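Local coordinates for flagellar brake protein YcgR (Escherichia coli K-12, PDB 5Y6H) that acts as a flagellar brake, slowing the motor when its full-length form binds cyclic di-GMP, and is represented here by its N-terminal domain, which is involved in binding FliG, at residues A[80-85]-A[106-111]. Residues are numbered along the deposited sequence; the frame is centred on the assembly and turned at random.
Sequences AKVEFT and PTLWFV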
ATOM      1  N   ALA A  80      14.817   6.086   0.113  1.00 26.67           N
ATOM      2  CA  ALA A  80      14.115   5.295  -0.888  1.00 22.48           C
ATOM      3  C   ALA A  80      12.620   5.353  -0.615  1.00 21.76           C
ATOM      4  O   ALA A  80      12.187   5.102   0.513  1.00 27.65           O
ATOM      5  CB  ALA A  80      14.596   3.843  -0.876  1.00 22.58           C
ATOM      6  N   LYS A  81      11.834   5.662  -1.646  1.00 23.13           N
ATOM      7  CA  LYS A  81      10.390   5.805  -1.511  1.00 20.27           C
ATOM      8  C   LYS A  81       9.671   4.813  -2.416  1.00 19.74           C
ATOM      9  O   LYS A  81      10.025   4.664  -3.590  1.00 23.60           O
ATOM     10  CB  LYS A  81       9.938   7.230  -1.848  1.00 24.92           C
ATOM     11  CG  LYS A  81       8.427   7.422  -1.776  1.00 27.54           C
ATOM     12  CD  LYS A  81       8.031   8.849  -2.123  1.00 40.79           C
ATOM     13  CE  LYS A  81       7.768   9.671  -0.872  1.00 46.93           C
ATOM     14  NZ  LYS A  81       7.145  10.986  -1.193  1.00 55.76           N
ATOM     15  N   VAL A  82       8.662   4.147  -1.865  1.00 18.24           N
ATOM     16  CA  VAL A  82       7.738   3.318  -2.627  1.00 17.93           C
ATOM     17  C   VAL A  82       6.452   4.110  -2.813  1.00 18.18           C
ATOM     18  O   VAL A  82       5.961   4.729  -1.863  1.00 19.83           O
ATOM     19  CB  VAL A  82       7.466   1.985  -1.905  1.00 22.00           C
ATOM     20  CG1 VAL A  82       6.352   1.206  -2.603  1.00 18.93           C
ATOM     21  CG2 VAL A  82       8.743   1.157  -1.810  1.00 24.81           C
ATOM     22  N   GLU A  83       5.913   4.114  -4.033  1.00 16.60           N
ATOM     23  CA  GLU A  83       4.626   4.754  -4.284  1.00 17.74           C
ATOM     24  C   GLU A  83       3.846   3.962  -5.324  1.00 16.82           C
ATOM     25  O   GLU A  83       4.384   3.627  -6.383  1.00 19.48           O
ATOM     26  CB  GLU A  83       4.800   6.204  -4.753  1.00 25.62           C
ATOM     27  CG  GLU A  83       3.499   6.860  -5.198  1.00 29.98           C
ATOM     28  CD  GLU A  83       3.611   8.370  -5.316  1.00 42.71           C
ATOM     29  OE1 GLU A  83       3.213   8.916  -6.367  1.00 44.53           O
ATOM     30  OE2 GLU A  83       4.092   9.011  -4.358  1.00 44.21           O
ATOM     31  N   PHE A  84       2.585   3.663  -5.020  1.00 15.92           N
ATOM     32  CA  PHE A  84       1.701   3.031  -5.990  1.00 16.51           C
ATOM     33  C   PHE A  84       0.266   3.382  -5.629  1.00 19.62           C
ATOM     34  O   PHE A  84      -0.019   3.877  -4.536  1.00 22.40           O
ATOM     35  CB  PHE A  84       1.918   1.513  -6.064  1.00 20.91           C
ATOM     36  CG  PHE A  84       1.696   0.784  -4.760  1.00 18.90           C
ATOM     37  CD1 PHE A  84       0.489   0.152  -4.504  1.00 18.70           C
ATOM     38  CD2 PHE A  84       2.705   0.701  -3.813  1.00 21.60           C
ATOM     39  CE1 PHE A  84       0.287  -0.539  -3.322  1.00 20.08           C
ATOM     40  CE2 PHE A  84       2.505   0.015  -2.623  1.00 20.39           C
ATOM     41  CZ  PHE A  84       1.295  -0.603  -2.379  1.00 22.36           C
ATOM     42  N   THR A  85      -0.638   3.140  -6.575  1.00 17.49           N
ATOM     43  CA  THR A  85      -2.047   3.465  -6.410  1.00 16.43           C
ATOM     44  C   THR A  85      -2.883   2.223  -6.671  1.00 25.91           C
ATOM     45  O   THR A  85      -2.614   1.468  -7.611  1.00 22.61           O
ATOM     46  CB  THR A  85      -2.472   4.597  -7.362  1.00 21.57           C
ATOM     47  OG1 THR A  85      -1.694   5.767  -7.086  1.00 29.15           O
ATOM     48  CG2 THR A  85      -3.947   4.930  -7.191  1.00 28.40           C
ATOM     49  N   PRO A 106      -0.663  -2.666 -11.062  1.00 18.79           N
ATOM     50  CA  PRO A 106       0.043  -3.017 -12.306  1.00 19.59           C
ATOM     51  C   PRO A 106       1.393  -2.334 -12.438  1.00 23.61           C
ATOM     52  O   PRO A 106       2.279  -2.865 -13.120  1.00 25.32           O
ATOM     53  CB  PRO A 106      -0.934  -2.572 -13.403  1.00 24.88           C
ATOM     54  CG  PRO A 106      -1.797  -1.543 -12.743  1.00 31.44           C
ATOM     55  CD  PRO A 106      -1.939  -1.983 -11.322  1.00 25.71           C
ATOM     56  N   THR A 107       1.578  -1.169 -11.820  1.00 23.83           N
ATOM     57  CA  THR A 107       2.872  -0.499 -11.809  1.00 26.27           C
ATOM     58  C   THR A 107       3.150   0.028 -10.409  1.00 22.13           C
ATOM     59  O   THR A 107       2.239   0.230  -9.604  1.00 21.76           O
ATOM     60  CB  THR A 107       2.951   0.656 -12.826  1.00 25.62           C
ATOM     61  OG1 THR A 107       2.049   1.704 -12.445  1.00 23.73           O
ATOM     62  CG2 THR A 107       2.614   0.178 -14.233  1.00 32.43           C
ATOM     63  N   LEU A 108       4.433   0.259 -10.135  1.00 20.30           N
ATOM     64  CA  LEU A 108       4.898   0.692  -8.825  1.00 21.31           C
ATOM     65  C   LEU A 108       6.121   1.576  -9.018  1.00 25.74           C
ATOM     66  O   LEU A 108       6.954   1.305  -9.887  1.00 29.88           O
ATOM     67  CB  LEU A 108       5.224  -0.523  -7.941  1.00 25.31           C
ATOM     68  CG  LEU A 108       5.737  -0.379  -6.505  1.00 28.75           C
ATOM     69  CD1 LEU A 108       5.313  -1.589  -5.694  1.00 26.92           C
ATOM     70  CD2 LEU A 108       7.253  -0.237  -6.478  1.00 26.08           C
ATOM     71  N   TRP A 109       6.224   2.635  -8.218  1.00 23.62           N
ATOM     72  CA  TRP A 109       7.410   3.481  -8.197  1.00 25.74           C
ATOM     73  C   TRP A 109       8.300   3.076  -7.029  1.00 25.72           C
ATOM     74  O   TRP A 109       7.837   2.995  -5.889  1.00 28.50           O
ATOM     75  CB  TRP A 109       7.041   4.963  -8.079  1.00 28.25           C
ATOM     76  CG  TRP A 109       6.247   5.512  -9.230  1.00 29.68           C
ATOM     77  CD1 TRP A 109       4.898   5.719  -9.269  1.00 28.52           C
ATOM     78  CD2 TRP A 109       6.754   5.934 -10.504  1.00 31.44           C
ATOM     79  NE1 TRP A 109       4.533   6.241 -10.488  1.00 32.88           N
ATOM     80  CE2 TRP A 109       5.654   6.382 -11.264  1.00 35.96           C
ATOM     81  CE3 TRP A 109       8.029   5.975 -11.075  1.00 34.86           C
ATOM     82  CZ2 TRP A 109       5.792   6.867 -12.565  1.00 38.49           C
ATOM     83  CZ3 TRP A 109       8.165   6.457 -12.368  1.00 34.44           C
ATOM     84  CH2 TRP A 109       7.052   6.895 -13.098  1.00 35.72           C
ATOM     85  N   PHE A 110       9.571   2.802  -7.318  1.00 28.40           N
ATOM     86  CA  PHE A 110      10.595   2.565  -6.301  1.00 30.92           C
ATOM     87  C   PHE A 110      11.655   3.632  -6.544  1.00 32.75           C
ATOM     88  O   PHE A 110      12.594   3.417  -7.313  1.00 31.07           O
ATOM     89  CB  PHE A 110      11.175   1.143  -6.385  1.00 28.57           C
ATOM     90  CG  PHE A 110      11.937   0.720  -5.158  1.00 28.51           C
ATOM     91  CD1 PHE A 110      12.884  -0.289  -5.229  1.00 30.49           C
ATOM     92  CD2 PHE A 110      11.703   1.326  -3.934  1.00 26.45           C
ATOM     93  CE1 PHE A 110      13.584  -0.685  -4.103  1.00 34.50           C
ATOM     94  CE2 PHE A 110      12.400   0.936  -2.805  1.00 28.93           C
ATOM     95  CZ  PHE A 110      13.342  -0.071  -2.889  1.00 30.60           C
ATOM     96  N   VAL A 111      11.488   4.782  -5.897  1.00 35.14           N
ATOM     97  CA  VAL A 111      12.281   5.974  -6.182  1.00 31.55           C
ATOM     98  C   VAL A 111      13.507   5.980  -5.273  1.00 36.49           C
ATOM     99  O   VAL A 111      13.397   6.188  -4.063  1.00 30.87           O
ATOM    100  CB  VAL A 111      11.450   7.250  -6.002  1.00 31.11           C
ATOM    101  CG1 VAL A 111      12.247   8.469  -6.434  1.00 33.92           C
ATOM    102  CG2 VAL A 111      10.151   7.148  -6.788  1.00 31.75           C
TER
HETATM  103  O   HOH W   1       0.420   2.465  -9.345  1.00 18.36           O
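Phe110 lies beside Val82 in a non-hydrogen-bonded antiparallel pair, and its ring leans across toward Val82 and Ala80. From CB, the chain turns to place CG anti to the backbone N (chi1 -164°), which carries the ring over to the neighbouring strand: CD2 touches Val82 CG2 at 3.6 Å, and CE2, one atom further out, meets the same Val82 CG2 at 3.8 Å and Ala80 CB at 4.1 Å. Lys81 O lies at the edge of this ring, near its plane. On the same face, Leu108 CD1 packs against Phe84 CD2 at 3.9 Å, while Val82 CG1 sits in the plane of the Phe84 ring, at its edge. The strand segments run at 170° to each other, and two hydrogen-bonded pairs set the register: Val111 N donates to Lys81 O at 2.7 Å, and Trp109 N to Glu83 O at 2.8 Å. Beyond the last pair, one water bridges Thr107 O and Thr85 N. On the other face, Glu83 hydrogen-bonds Tyr4, whose ring also meets that of Trp109. Strand 108-111 fits between strands 80-86 and 9-10 in the antiparallel sheet of this PilZN domain, with Val82, Phe84 and Leu108 packed against helix 13-26.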